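Local coordinates for peroxisomal membrane protein LPX1 (PDB 2Y6U), which hydrolyses acyl esters as a peroxisomal alpha/beta-hydrolase, with esterase, triacylglycerol lipase and phospholipase A activity, at residues Ser47-Arg52 with Gln351-Pro356; Pro73-Ala78 with Glu335-His340; Gln150-Asp155 with His163-Ile168; Lys216-Gly221 with Gln233-Phe238; Thr287-Gly292 with Tyr313-Ile318. All coordinates share one frame; numbering follows the deposited sequence.

Contact 1: Ser47-Arg52 with Gln351-Pro356; sequences SRTATR and QSSHIP
Ser353 and Gln351 lean against the turn at Arg48 and Thr49, each presenting its polar end to a backbone carbonyl. The hydroxyl of Ser353 gives a weak hydrogen bond to Arg48 O, with OG 2.8 Å from that oxygen. The torsion explains the approach: OG sits between the backbone N and the carbonyl carbon (chi1 56°). Ser353 OG also lies 3.5 Å from Thr49 CA.

Gln351 meets the next carbonyl differently. Its chain first runs anti to the backbone N and then bends at chi2 (-110°), which brings the flat amide beneath Thr49. Thr49 O lies well above the amide plane. Its short approach to NE2 therefore has poor hydrogen-bond geometry. Thr49 CB packs 3.5 Å from Gln351 NE2. Farther along, Thr51 OG1 rests 3.8 Å from Gln351 CG, the two side chains crossing obliquely.

A type I turn from Ser47 to Ala50 shapes this edge. The turn leads into strand 51-58 of the central sheet, and Ser47 OG bonds Asn83 ND2 beside it. Ser353 also touches Pro136. Residues 351-356 link helix 330-347 to the C-terminal helix 360-378, and Pro356 packs on Thr28 of the second subunit.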
# COMPACT_ATOMS: atom_id res chain seq x y z
N SER A 47 -2.94 29.09 16.82
CA SER A 47 -4.28 29.61 16.58
C SER A 47 -5.10 28.46 16.00
O SER A 47 -4.56 27.37 15.76
CB SER A 47 -4.26 30.82 15.65
OG SER A 47 -3.67 30.53 14.40
N ARG A 48 -6.39 28.69 15.79
CA ARG A 48 -7.27 27.68 15.19
C ARG A 48 -6.82 27.37 13.75
O ARG A 48 -6.78 26.20 13.35
CB ARG A 48 -8.74 28.14 15.16
CG ARG A 48 -9.42 28.31 16.54
CD ARG A 48 -10.82 28.88 16.39
NE ARG A 48 -11.29 29.63 17.57
CZ ARG A 48 -12.49 30.20 17.67
NH1 ARG A 48 -13.35 30.12 16.66
NH2 ARG A 48 -12.84 30.87 18.77
N THR A 49 -6.49 28.45 13.01
CA THR A 49 -6.08 28.39 11.58
C THR A 49 -4.61 27.95 11.29
O THR A 49 -4.19 27.96 10.13
CB THR A 49 -6.27 29.79 10.85
OG1 THR A 49 -5.24 30.69 11.26
CG2 THR A 49 -7.67 30.40 11.12
N ALA A 50 -3.84 27.58 12.32
CA ALA A 50 -2.43 27.30 12.16
C ALA A 50 -2.26 25.90 11.55
O ALA A 50 -2.80 24.91 12.02
CB ALA A 50 -1.70 27.40 13.45
N THR A 51 -1.48 25.83 10.49
CA THR A 51 -1.17 24.53 9.87
C THR A 51 -0.19 23.80 10.72
O THR A 51 0.85 24.32 11.13
CB THR A 51 -0.58 24.75 8.47
OG1 THR A 51 -1.48 25.53 7.72
CG2 THR A 51 -0.37 23.48 7.73
N ARG A 52 -0.50 22.54 10.99
CA ARG A 52 0.42 21.68 11.61
C ARG A 52 1.36 21.10 10.52
O ARG A 52 0.89 20.51 9.55
CB ARG A 52 -0.32 20.49 12.21
CG ARG A 52 -0.82 20.58 13.64
CD ARG A 52 -2.12 21.20 13.70
NE ARG A 52 -3.10 20.47 14.52
CZ ARG A 52 -4.26 21.00 14.96
NH1 ARG A 52 -4.60 22.27 14.68
NH2 ARG A 52 -5.10 20.24 15.68
N GLN A 351 -7.34 24.96 3.56
CA GLN A 351 -6.85 25.02 4.95
C GLN A 351 -8.03 25.41 5.86
O GLN A 351 -8.03 26.47 6.49
CB GLN A 351 -5.60 25.92 5.14
CG GLN A 351 -5.03 26.02 6.55
CD GLN A 351 -5.25 27.42 7.16
OE1 GLN A 351 -4.78 28.43 6.60
NE2 GLN A 351 -5.96 27.47 8.29
N SER A 352 -9.05 24.55 5.90
CA SER A 352 -10.16 24.67 6.86
C SER A 352 -9.81 23.90 8.14
O SER A 352 -9.40 22.74 8.06
CB SER A 352 -11.47 24.11 6.26
OG SER A 352 -12.53 24.14 7.21
N SER A 353 -9.96 24.55 9.31
CA SER A 353 -9.51 23.98 10.59
C SER A 353 -10.60 23.72 11.65
O SER A 353 -10.28 23.29 12.77
CB SER A 353 -8.39 24.84 11.19
OG SER A 353 -8.78 26.19 11.37
N HIS A 354 -11.88 23.94 11.31
CA HIS A 354 -12.98 23.61 12.23
C HIS A 354 -13.36 22.11 12.12
O HIS A 354 -13.41 21.56 11.01
CB HIS A 354 -14.19 24.59 12.08
CG HIS A 354 -15.21 24.20 11.04
ND1 HIS A 354 -16.47 23.74 11.37
CD2 HIS A 354 -15.17 24.23 9.69
CE1 HIS A 354 -17.15 23.49 10.27
NE2 HIS A 354 -16.39 23.78 9.23
N ILE A 355 -13.55 21.45 13.27
CA ILE A 355 -14.12 20.09 13.35
C ILE A 355 -15.64 20.25 13.17
O ILE A 355 -16.31 20.83 14.02
CB ILE A 355 -13.80 19.36 14.71
CG1 ILE A 355 -12.30 19.03 14.81
CG2 ILE A 355 -14.63 18.07 14.87
CD1 ILE A 355 -11.87 18.41 16.13
N PRO A 356 -16.17 19.74 12.04
CA PRO A 356 -17.55 20.00 11.68
C PRO A 356 -18.54 19.37 12.64
O PRO A 356 -18.46 18.18 12.97
CB PRO A 356 -17.68 19.39 10.28
CG PRO A 356 -16.64 18.39 10.21
CD PRO A 356 -15.51 18.88 11.06

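Contact 2: Pro73-Ala78 with Glu335-His340; sequences PRLVAA and ERINHH
Asn338 grips the backbone of Arg74 and Val76 with both ends of its side-chain amide. This joins the loop between strands 51-58 and 84-92 to helix 330-347, one of the helices that flank the central sheet of the alpha/beta-hydrolase fold. Asn338 ND2 donates to Arg74 O over 3.0 Å. The N-H...O angle is 157°, and the acceptor lies in the amide plane. Asn338 OD1 takes a weak bond from Val76 N at 2.8 Å, bent to 127°. Together the two bonds fix the rotation of the amide and which end is oxygen, though the second is weak. They also satisfy two backbone groups of a loop without regular structure. The carbonyls of Leu75 and Val76 are held from elsewhere, by the guanidinium of Arg5.

Apolar side chains pack beside the amide. Leu75 and Asn338 cross at about a right angle. Leu75 CD2 lies 3.8 Å from Asn338 OD1 and 4.0 Å from Ile337 CG2. Leu75 also reaches Leu55 and Phe57 of strand 51-58. Val76 touches Leu53 of the same strand, and Tyr84 and Ile86 of strand 84-92. It points at the helix, where Val76 CG2 lies 3.5 Å from the backbone oxygen Asn338 O.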
# COMPACT_ATOMS: atom_id res chain seq x y z
N PRO A 73 16.66 20.56 16.54
CA PRO A 73 16.52 21.92 17.02
C PRO A 73 16.70 22.98 15.92
O PRO A 73 16.45 24.13 16.17
CB PRO A 73 17.59 22.04 18.12
CG PRO A 73 18.43 20.83 17.98
CD PRO A 73 17.90 19.92 17.01
N ARG A 74 17.10 22.57 14.71
CA ARG A 74 17.48 23.52 13.67
C ARG A 74 16.41 23.66 12.57
O ARG A 74 16.48 24.58 11.75
CB ARG A 74 18.78 23.03 13.08
CG ARG A 74 19.92 23.29 13.98
CD ARG A 74 21.13 22.49 13.55
NE ARG A 74 22.23 22.83 14.43
CZ ARG A 74 22.50 22.25 15.60
NH1 ARG A 74 21.78 21.22 16.07
NH2 ARG A 74 23.51 22.69 16.28
N LEU A 75 15.40 22.81 12.65
CA LEU A 75 14.30 22.86 11.76
C LEU A 75 13.40 24.10 11.87
O LEU A 75 13.29 24.68 12.88
CB LEU A 75 13.49 21.58 11.84
CG LEU A 75 14.19 20.34 11.24
CD1 LEU A 75 13.41 19.10 11.78
CD2 LEU A 75 14.24 20.34 9.72
N VAL A 76 12.76 24.39 10.74
CA VAL A 76 11.92 25.56 10.47
C VAL A 76 11.20 26.02 11.76
O VAL A 76 10.35 25.33 12.33
CB VAL A 76 10.97 25.21 9.22
CG1 VAL A 76 9.61 24.55 9.63
CG2 VAL A 76 10.88 26.33 8.10
N ALA A 77 11.56 27.21 12.18
CA ALA A 77 10.92 27.89 13.32
C ALA A 77 9.44 28.12 12.96
O ALA A 77 9.11 28.26 11.77
CB ALA A 77 11.59 29.25 13.59
N ALA A 78 8.58 28.14 13.99
CA ALA A 78 7.19 28.47 13.83
C ALA A 78 7.17 29.86 13.26
O ALA A 78 7.87 30.77 13.76
CB ALA A 78 6.48 28.43 15.17
N GLU A 335 19.34 24.24 5.84
CA GLU A 335 18.94 25.53 5.29
C GLU A 335 18.09 25.34 4.10
O GLU A 335 17.09 26.04 3.97
CB GLU A 335 20.12 26.45 4.97
CG GLU A 335 19.68 27.74 4.38
CD GLU A 335 19.41 27.69 2.82
OE1 GLU A 335 19.92 26.77 2.10
OE2 GLU A 335 18.69 28.60 2.31
N ARG A 336 18.39 24.33 3.27
CA ARG A 336 17.51 24.01 2.18
C ARG A 336 16.16 23.45 2.57
O ARG A 336 15.15 23.85 2.02
CB ARG A 336 18.15 23.06 1.16
CG ARG A 336 19.40 23.58 0.53
CD ARG A 336 19.04 24.49 -0.66
NE ARG A 336 18.77 25.83 -0.26
CZ ARG A 336 18.05 26.72 -0.96
NH1 ARG A 336 17.52 26.48 -2.23
NH2 ARG A 336 17.92 27.90 -0.41
N ILE A 337 16.15 22.50 3.46
CA ILE A 337 14.92 21.89 3.89
C ILE A 337 14.00 23.02 4.47
O ILE A 337 12.80 23.14 4.09
CB ILE A 337 15.19 20.87 4.98
CG1 ILE A 337 15.92 19.62 4.43
CG2 ILE A 337 13.88 20.56 5.74
CD1 ILE A 337 16.38 18.58 5.48
N ASN A 338 14.56 23.92 5.27
CA ASN A 338 13.73 24.99 5.86
C ASN A 338 13.18 25.93 4.78
O ASN A 338 12.04 26.38 4.84
CB ASN A 338 14.52 25.77 6.90
CG ASN A 338 14.78 24.95 8.16
OD1 ASN A 338 14.15 23.87 8.35
ND2 ASN A 338 15.72 25.40 8.98
N HIS A 339 14.05 26.29 3.83
CA HIS A 339 13.66 27.14 2.75
C HIS A 339 12.47 26.54 2.02
O HIS A 339 11.42 27.19 1.79
CB HIS A 339 14.86 27.35 1.76
CG HIS A 339 14.45 28.01 0.49
ND1 HIS A 339 14.16 29.35 0.42
CD2 HIS A 339 14.24 27.51 -0.77
CE1 HIS A 339 13.84 29.67 -0.82
NE2 HIS A 339 13.84 28.57 -1.55
N HIS A 340 12.61 25.27 1.65
CA HIS A 340 11.58 24.67 0.81
C HIS A 340 10.30 24.45 1.56
O HIS A 340 9.22 24.62 1.01
CB HIS A 340 12.05 23.40 0.13
CG HIS A 340 13.06 23.66 -0.92
ND1 HIS A 340 12.78 24.39 -2.06
CD2 HIS A 340 14.38 23.37 -0.95
CE1 HIS A 340 13.90 24.51 -2.76
NE2 HIS A 340 14.88 23.86 -2.13

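Contact 3: Gln150-Asp155 with His163-Ile168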
# COMPACT_ATOMS: atom_id res chain seq x y z
N GLN A 150 12.59 5.34 -0.78
CA GLN A 150 11.40 5.02 0.01
C GLN A 150 10.38 6.13 0.12
O GLN A 150 9.22 5.85 0.06
CB GLN A 150 11.78 4.46 1.37
CG GLN A 150 12.52 3.13 1.23
CD GLN A 150 13.01 2.61 2.56
OE1 GLN A 150 13.55 3.38 3.36
NE2 GLN A 150 12.89 1.32 2.77
N ALA A 151 10.86 7.37 0.12
CA ALA A 151 9.96 8.53 0.06
C ALA A 151 9.09 8.49 -1.19
O ALA A 151 7.91 8.71 -1.14
CB ALA A 151 10.75 9.86 0.14
N LEU A 152 9.75 8.32 -2.35
CA LEU A 152 9.04 8.14 -3.61
C LEU A 152 8.06 6.96 -3.61
O LEU A 152 6.89 7.10 -4.00
CB LEU A 152 10.05 7.96 -4.77
CG LEU A 152 10.88 9.15 -5.13
CD1 LEU A 152 12.13 8.77 -6.02
CD2 LEU A 152 9.97 10.21 -5.86
N ALA A 153 8.50 5.82 -3.07
CA ALA A 153 7.65 4.65 -3.03
C ALA A 153 6.45 4.84 -2.12
O ALA A 153 5.38 4.37 -2.43
CB ALA A 153 8.45 3.37 -2.63
N CYS A 154 6.65 5.57 -1.02
CA CYS A 154 5.53 5.95 -0.17
C CYS A 154 4.46 6.65 -0.94
O CYS A 154 3.26 6.30 -0.81
CB CYS A 154 5.95 6.89 0.97
SG CYS A 154 6.82 5.94 2.32
N ASP A 155 4.83 7.61 -1.73
CA ASP A 155 3.80 8.36 -2.50
C ASP A 155 3.14 7.50 -3.53
O ASP A 155 1.90 7.60 -3.75
CB ASP A 155 4.39 9.62 -3.13
CG ASP A 155 3.29 10.54 -3.69
OD1 ASP A 155 2.60 11.15 -2.83
OD2 ASP A 155 3.06 10.54 -4.94
N HIS A 163 2.63 15.79 1.23
CA HIS A 163 2.40 16.89 0.34
C HIS A 163 3.70 17.37 -0.33
O HIS A 163 3.64 18.05 -1.31
CB HIS A 163 1.81 18.04 1.15
CG HIS A 163 0.53 17.68 1.82
ND1 HIS A 163 0.49 17.21 3.12
CD2 HIS A 163 -0.75 17.62 1.35
CE1 HIS A 163 -0.78 16.92 3.44
NE2 HIS A 163 -1.55 17.14 2.38
N LEU A 164 4.82 17.14 0.32
CA LEU A 164 6.15 17.62 -0.13
C LEU A 164 7.16 16.50 0.13
O LEU A 164 7.17 15.87 1.23
CB LEU A 164 6.51 18.86 0.68
CG LEU A 164 7.92 19.41 0.44
CD1 LEU A 164 8.00 19.93 -1.05
CD2 LEU A 164 8.20 20.56 1.43
N LEU A 165 7.98 16.18 -0.88
CA LEU A 165 9.04 15.16 -0.80
C LEU A 165 10.35 15.88 -0.90
O LEU A 165 10.52 16.78 -1.78
CB LEU A 165 8.93 14.18 -1.96
CG LEU A 165 7.92 13.05 -1.80
CD1 LEU A 165 6.44 13.46 -1.62
CD2 LEU A 165 8.18 12.10 -2.99
N ILE A 166 11.29 15.55 -0.03
CA ILE A 166 12.62 16.11 -0.07
C ILE A 166 13.57 14.89 -0.10
O ILE A 166 13.64 14.08 0.83
CB ILE A 166 12.95 16.99 1.13
CG1 ILE A 166 11.90 18.13 1.26
CG2 ILE A 166 14.43 17.51 0.97
CD1 ILE A 166 12.15 19.11 2.40
N LEU A 167 14.24 14.72 -1.22
CA LEU A 167 15.09 13.59 -1.46
C LEU A 167 16.52 14.04 -1.43
O LEU A 167 16.93 14.89 -2.26
CB LEU A 167 14.73 13.00 -2.85
CG LEU A 167 13.26 12.81 -3.20
CD1 LEU A 167 13.14 12.26 -4.64
CD2 LEU A 167 12.55 11.89 -2.21
N ILE A 168 17.33 13.49 -0.53
CA ILE A 168 18.72 13.91 -0.42
C ILE A 168 19.50 12.73 -0.99
O ILE A 168 19.52 11.64 -0.42
CB ILE A 168 19.13 14.19 1.00
CG1 ILE A 168 18.20 15.26 1.67
CG2 ILE A 168 20.66 14.61 1.03
CD1 ILE A 168 18.25 15.19 3.24
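Ala151 and Leu152 face Leu165 and Leu167 from a helix whose shortest backbone bond here, Cys154 N to Gln150 O, is 2.8 Å long. Beyond such internal helix bonds the polar groups look elsewhere. Gln150 NE2 bonds Trp114 O, and Asp155 OD1 forms a salt bridge with Lys285. The meeting surface itself is apolar and buried.

Leu167 meets both helix residues, one with each methyl. CD2 reaches the methyl of Ala151, with Leu167 CD2 3.6 Å from Ala151 CB. The other methyl, Leu167 CD1, turns to Leu152 and lies 3.9 Å from Leu152 CG and equally far from Leu152 CD1. The two leucine side chains cross at about a right angle. Leu165 comes in beside them. Leu165 CD2 touches Leu152 CD2 at 3.9 Å and comes as near to the backbone oxygen Ala151 O. Leu152 has CG anti to the carbonyl carbon (chi1 -68°), and its branched end reaches the strand near both leucines. Ala151 is small, which probably helps the helix come close; Ala151 CA is 6.7 Å from Leu165 CA.

This is the second half of a beta-alpha-beta unit. Strand 137-144 leads into helix 146-157 through a turn whose sequence around Ser145 is consistent with the nucleophile elbow of alpha/beta hydrolases. The chain then returns as strand 164-168, at 155° to the helix segment. Helix 114-125 packs beside Ala153 and Cys154. Helix 330-347 covers the other face of the strand, at Leu164, Ile166 and Ile168.

Contact 4: Lys216-Gly221 with Gln233-Phe238; sequences KYMRNG and QNIIDF
Met218, Arg219 and three residues of helix 229-239 form this contact between two helices. The apolar part centres on Met218 and Ile236. Their side chains slide past each other in opposite directions, with Met218 CB 3.7 Å from Ile236 CG1. The methionine bends at chi2 and again at chi3. The bends carry its methyl to the neighbouring isoleucine, where Met218 CE meets Ile235 CG2 at 3.6 Å. A glycerol, probably from the crystallisation liquor, lies about 3 Å from the Met218 side chain.

Apolar and charged groups meet at Arg219. The chain is extended from CG to NE, and the guanidinium lies across the end of Ile236. Ile236 CD1 sits over the centre of one guanidinium face, 3.4 Å from Arg219 CZ.

The polar part lies at the edge of the same group. Arg219 NH2 makes a weak hydrogen bond to Gln233 OE1, 2.8 Å long but bent to 117°. The guanidinium and amide planes are 42° apart. The other end of the amide, Gln233 NE2, bonds Asp237 OD2 at 3.1 Å, one turn along its helix. Gln233 is thus held from both ends. Asp237 in turn forms a salt bridge with Arg240.

The segments run roughly antiparallel, their axes 10.7 Å apart. They form a helical hairpin in the region inserted between strands 164-168 and 286-292, where alpha/beta hydrolases commonly carry a cap.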
# COMPACT_ATOMS: atom_id res chain seq x y z
N LYS A 216 38.12 3.93 17.37
CA LYS A 216 39.16 4.13 16.33
C LYS A 216 38.62 3.81 14.93
O LYS A 216 38.77 4.59 13.99
CB LYS A 216 40.38 3.26 16.61
CG LYS A 216 41.52 3.27 15.54
CD LYS A 216 42.75 2.48 16.05
CE LYS A 216 43.94 2.60 15.10
NZ LYS A 216 45.13 1.87 15.59
N TYR A 217 38.04 2.63 14.78
CA TYR A 217 37.35 2.33 13.53
C TYR A 217 36.25 3.36 13.18
O TYR A 217 36.21 3.86 12.04
CB TYR A 217 36.80 0.89 13.55
CG TYR A 217 36.03 0.59 12.32
CD1 TYR A 217 36.66 0.18 11.15
CD2 TYR A 217 34.65 0.76 12.31
CE1 TYR A 217 35.91 -0.07 10.00
CE2 TYR A 217 33.91 0.51 11.20
CZ TYR A 217 34.54 0.10 10.04
OH TYR A 217 33.71 -0.11 8.95
N MET A 218 35.38 3.71 14.11
CA MET A 218 34.27 4.62 13.72
C MET A 218 34.86 5.93 13.17
O MET A 218 34.42 6.41 12.15
CB MET A 218 33.29 4.86 14.88
CG MET A 218 32.57 3.63 15.29
SD MET A 218 31.52 2.95 13.91
CE MET A 218 30.15 4.14 14.03
N ARG A 219 35.92 6.45 13.81
CA ARG A 219 36.47 7.77 13.44
C ARG A 219 37.46 7.70 12.26
O ARG A 219 37.73 8.74 11.64
CB ARG A 219 37.15 8.44 14.65
CG ARG A 219 36.19 8.78 15.77
CD ARG A 219 36.85 9.53 16.94
NE ARG A 219 35.82 9.77 17.96
CZ ARG A 219 34.85 10.69 17.88
NH1 ARG A 219 34.76 11.53 16.87
NH2 ARG A 219 33.99 10.82 18.88
N ASN A 220 37.97 6.50 11.94
CA ASN A 220 38.98 6.35 10.86
C ASN A 220 38.67 5.41 9.71
O ASN A 220 39.30 5.53 8.65
CB ASN A 220 40.31 5.89 11.44
CG ASN A 220 40.89 6.86 12.36
OD1 ASN A 220 41.55 7.79 11.93
ND2 ASN A 220 40.71 6.63 13.66
N GLY A 221 37.79 4.43 9.92
CA GLY A 221 37.59 3.39 8.90
C GLY A 221 36.15 3.19 8.47
O GLY A 221 35.88 2.48 7.50
N GLN A 233 29.56 11.71 16.75
CA GLN A 233 29.47 11.36 18.16
C GLN A 233 28.10 10.71 18.40
O GLN A 233 28.05 9.71 19.09
CB GLN A 233 29.62 12.59 19.07
CG GLN A 233 29.72 12.24 20.59
CD GLN A 233 30.93 11.39 20.88
OE1 GLN A 233 32.05 11.81 20.60
NE2 GLN A 233 30.74 10.21 21.48
N ASN A 234 27.01 11.27 17.87
CA ASN A 234 25.68 10.62 18.03
C ASN A 234 25.63 9.21 17.43
O ASN A 234 25.05 8.31 18.04
CB ASN A 234 24.62 11.42 17.35
CG ASN A 234 24.37 12.71 18.00
OD1 ASN A 234 24.78 12.92 19.20
ND2 ASN A 234 23.71 13.63 17.24
N ILE A 235 26.27 9.04 16.25
CA ILE A 235 26.36 7.72 15.61
C ILE A 235 27.12 6.76 16.52
O ILE A 235 26.68 5.63 16.76
CB ILE A 235 26.99 7.79 14.20
CG1 ILE A 235 26.03 8.46 13.22
CG2 ILE A 235 27.40 6.39 13.73
CD1 ILE A 235 26.68 8.92 11.86
N ILE A 236 28.26 7.20 17.02
CA ILE A 236 29.11 6.37 17.87
C ILE A 236 28.37 5.89 19.10
O ILE A 236 28.38 4.70 19.43
CB ILE A 236 30.43 7.10 18.22
CG1 ILE A 236 31.33 7.20 16.96
CG2 ILE A 236 31.14 6.41 19.42
CD1 ILE A 236 32.50 8.33 17.01
N ASP A 237 27.67 6.81 19.75
CA ASP A 237 26.96 6.50 20.98
C ASP A 237 25.72 5.63 20.73
O ASP A 237 25.34 4.79 21.59
CB ASP A 237 26.58 7.80 21.72
CG ASP A 237 27.81 8.52 22.33
OD1 ASP A 237 28.78 7.82 22.66
OD2 ASP A 237 27.83 9.78 22.45
N PHE A 238 25.07 5.84 19.60
CA PHE A 238 23.78 5.14 19.31
C PHE A 238 24.05 3.67 18.90
O PHE A 238 23.32 2.75 19.28
CB PHE A 238 23.04 5.84 18.23
CG PHE A 238 21.83 5.10 17.72
CD1 PHE A 238 20.61 5.22 18.34
CD2 PHE A 238 21.92 4.31 16.58
CE1 PHE A 238 19.51 4.54 17.87
CE2 PHE A 238 20.87 3.64 16.11
CZ PHE A 238 19.65 3.75 16.74

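Contact 5: Thr287-Gly292 with Tyr313-Ile318; sequences TIHIVG and YHLDVI
Strands 286-292 and 313-318 pair in parallel at one margin of the central sheet of the alpha/beta-hydrolase fold, the second being its outermost strand within this chain. Helix 300-309 lies between them in sequence, which makes a beta-alpha-beta unit. Five backbone hydrogen bonds join the strands. His289 and Val291 each use both their N-H and their carbonyl across the gap, and Thr287 O accepts from His314 N. In the middle, His289 O takes the N-H of Asp316 N at 2.8 Å.

On the face shared with helix 300-309, the His289 ring reaches out anti to its backbone N (chi1 -176°). Its edge meets Tyr313, with His289 ND1 and Tyr313 OH hydrogen-bonded at 2.8 Å. The two rings meet rim to rim with planes 72° apart. Leu315 lies alongside and points the same way. Leu315 CD1 covers a face of the His289 ring in a CH-pi contact, 4.0 Å from the centroid. The same methyl, Leu315 CD1, touches Val291 CG1 at 3.7 Å.

The face toward helix 330-347 holds Ile288, Ile290, His314, Asp316 and Ile318. Ile290 CG2 presses on Ile318 CG1 at 3.5 Å, a tight fit.

Here His314 NE2 donates to Asp316 OD1 over 3.1 Å, from above the carboxylate plane. Arg336 adds a salt bridge to that oxygen, while His340 bonds Asp316 OD2. A buried carboxylate with three such partners is probably held as the anion, and it ties the edge strand to the helix.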
# COMPACT_ATOMS: atom_id res chain seq x y z
N THR A 287 8.65 17.92 -5.35
CA THR A 287 9.75 17.09 -4.96
C THR A 287 11.05 17.85 -5.11
O THR A 287 11.41 18.44 -6.24
CB THR A 287 9.74 15.83 -5.84
OG1 THR A 287 8.50 15.15 -5.68
CG2 THR A 287 10.91 14.88 -5.42
N ILE A 288 11.72 18.02 -4.00
CA ILE A 288 13.01 18.67 -3.94
C ILE A 288 14.08 17.58 -3.99
O ILE A 288 14.03 16.63 -3.20
CB ILE A 288 13.17 19.41 -2.62
CG1 ILE A 288 11.97 20.30 -2.32
CG2 ILE A 288 14.49 20.15 -2.57
CD1 ILE A 288 11.56 21.37 -3.49
N HIS A 289 15.10 17.75 -4.82
CA HIS A 289 16.14 16.78 -4.97
C HIS A 289 17.40 17.50 -4.59
O HIS A 289 17.77 18.49 -5.21
CB HIS A 289 16.14 16.35 -6.42
CG HIS A 289 17.10 15.26 -6.75
ND1 HIS A 289 17.30 14.87 -8.06
CD2 HIS A 289 17.91 14.49 -5.98
CE1 HIS A 289 18.18 13.90 -8.07
NE2 HIS A 289 18.55 13.62 -6.82
N ILE A 290 18.01 17.10 -3.49
CA ILE A 290 19.19 17.73 -2.97
C ILE A 290 20.33 16.78 -3.26
O ILE A 290 20.30 15.59 -2.90
CB ILE A 290 19.10 18.00 -1.48
CG1 ILE A 290 17.90 18.91 -1.17
CG2 ILE A 290 20.48 18.63 -0.92
CD1 ILE A 290 17.62 19.24 0.30
N VAL A 291 21.33 17.28 -3.96
CA VAL A 291 22.49 16.46 -4.31
C VAL A 291 23.75 17.15 -3.85
O VAL A 291 23.82 18.36 -3.74
CB VAL A 291 22.59 16.09 -5.79
CG1 VAL A 291 21.27 15.44 -6.36
CG2 VAL A 291 22.99 17.32 -6.63
N GLY A 292 24.76 16.35 -3.54
CA GLY A 292 26.10 16.82 -3.28
C GLY A 292 26.85 17.06 -4.63
O GLY A 292 26.89 16.20 -5.47
N TYR A 313 9.43 19.45 -9.95
CA TYR A 313 10.77 19.05 -9.53
C TYR A 313 11.67 20.26 -9.35
O TYR A 313 11.58 21.26 -10.16
CB TYR A 313 11.34 18.22 -10.66
CG TYR A 313 12.79 17.78 -10.51
CD1 TYR A 313 13.12 16.65 -9.84
CD2 TYR A 313 13.86 18.58 -11.02
CE1 TYR A 313 14.37 16.25 -9.68
CE2 TYR A 313 15.09 18.18 -10.90
CZ TYR A 313 15.41 17.02 -10.24
OH TYR A 313 16.71 16.61 -10.15
N HIS A 314 12.50 20.23 -8.28
CA HIS A 314 13.47 21.27 -8.04
C HIS A 314 14.75 20.63 -7.59
O HIS A 314 14.74 19.86 -6.62
CB HIS A 314 12.99 22.21 -6.95
CG HIS A 314 14.03 23.23 -6.54
ND1 HIS A 314 14.05 24.53 -7.02
CD2 HIS A 314 15.13 23.12 -5.75
CE1 HIS A 314 15.06 25.19 -6.46
NE2 HIS A 314 15.76 24.34 -5.73
N LEU A 315 15.88 20.95 -8.22
CA LEU A 315 17.19 20.45 -7.81
C LEU A 315 17.90 21.53 -6.98
O LEU A 315 17.92 22.74 -7.35
CB LEU A 315 18.09 20.13 -9.05
CG LEU A 315 19.48 19.52 -8.69
CD1 LEU A 315 19.35 18.01 -8.23
CD2 LEU A 315 20.44 19.81 -9.85
N ASP A 316 18.53 21.12 -5.85
CA ASP A 316 19.49 21.97 -5.14
C ASP A 316 20.81 21.24 -5.06
O ASP A 316 20.84 20.07 -4.72
CB ASP A 316 19.17 22.17 -3.67
CG ASP A 316 18.18 23.16 -3.46
OD1 ASP A 316 18.33 24.32 -3.97
OD2 ASP A 316 17.17 22.73 -2.87
N VAL A 317 21.87 21.91 -5.40
CA VAL A 317 23.21 21.28 -5.43
C VAL A 317 23.97 21.89 -4.23
O VAL A 317 24.05 23.11 -4.11
CB VAL A 317 23.91 21.56 -6.76
CG1 VAL A 317 25.35 21.08 -6.79
CG2 VAL A 317 23.15 20.87 -7.96
N ILE A 318 24.48 21.04 -3.37
CA ILE A 318 25.21 21.48 -2.23
C ILE A 318 26.64 21.56 -2.61
O ILE A 318 27.26 20.54 -2.89
CB ILE A 318 25.01 20.50 -0.98
CG1 ILE A 318 23.55 20.25 -0.61
CG2 ILE A 318 25.80 21.06 0.26
CD1 ILE A 318 22.75 21.52 -0.30

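Contacts 2, 3 and 5 form one connected core. Contacts 3 and 5 have centres 13 Å apart and share the central sheet, where strands 164-168 and 286-292 are neighbours. Helix 330-347 carries contact 2 and touches both, packing on Ile166 and meeting strand 313-318. Contact 1 reaches the same sheet through strand 51-58 but lies at the surface, toward the C-terminal helix. Contact 4 is apart, its centre about 44 Å from that of contact 1 and across the chain's centre. Along the chain, contacts 3, 4 and 5 follow in series inside contact 2, itself inside contact 1. Late segments thus close back on early ones around the hydrolase core.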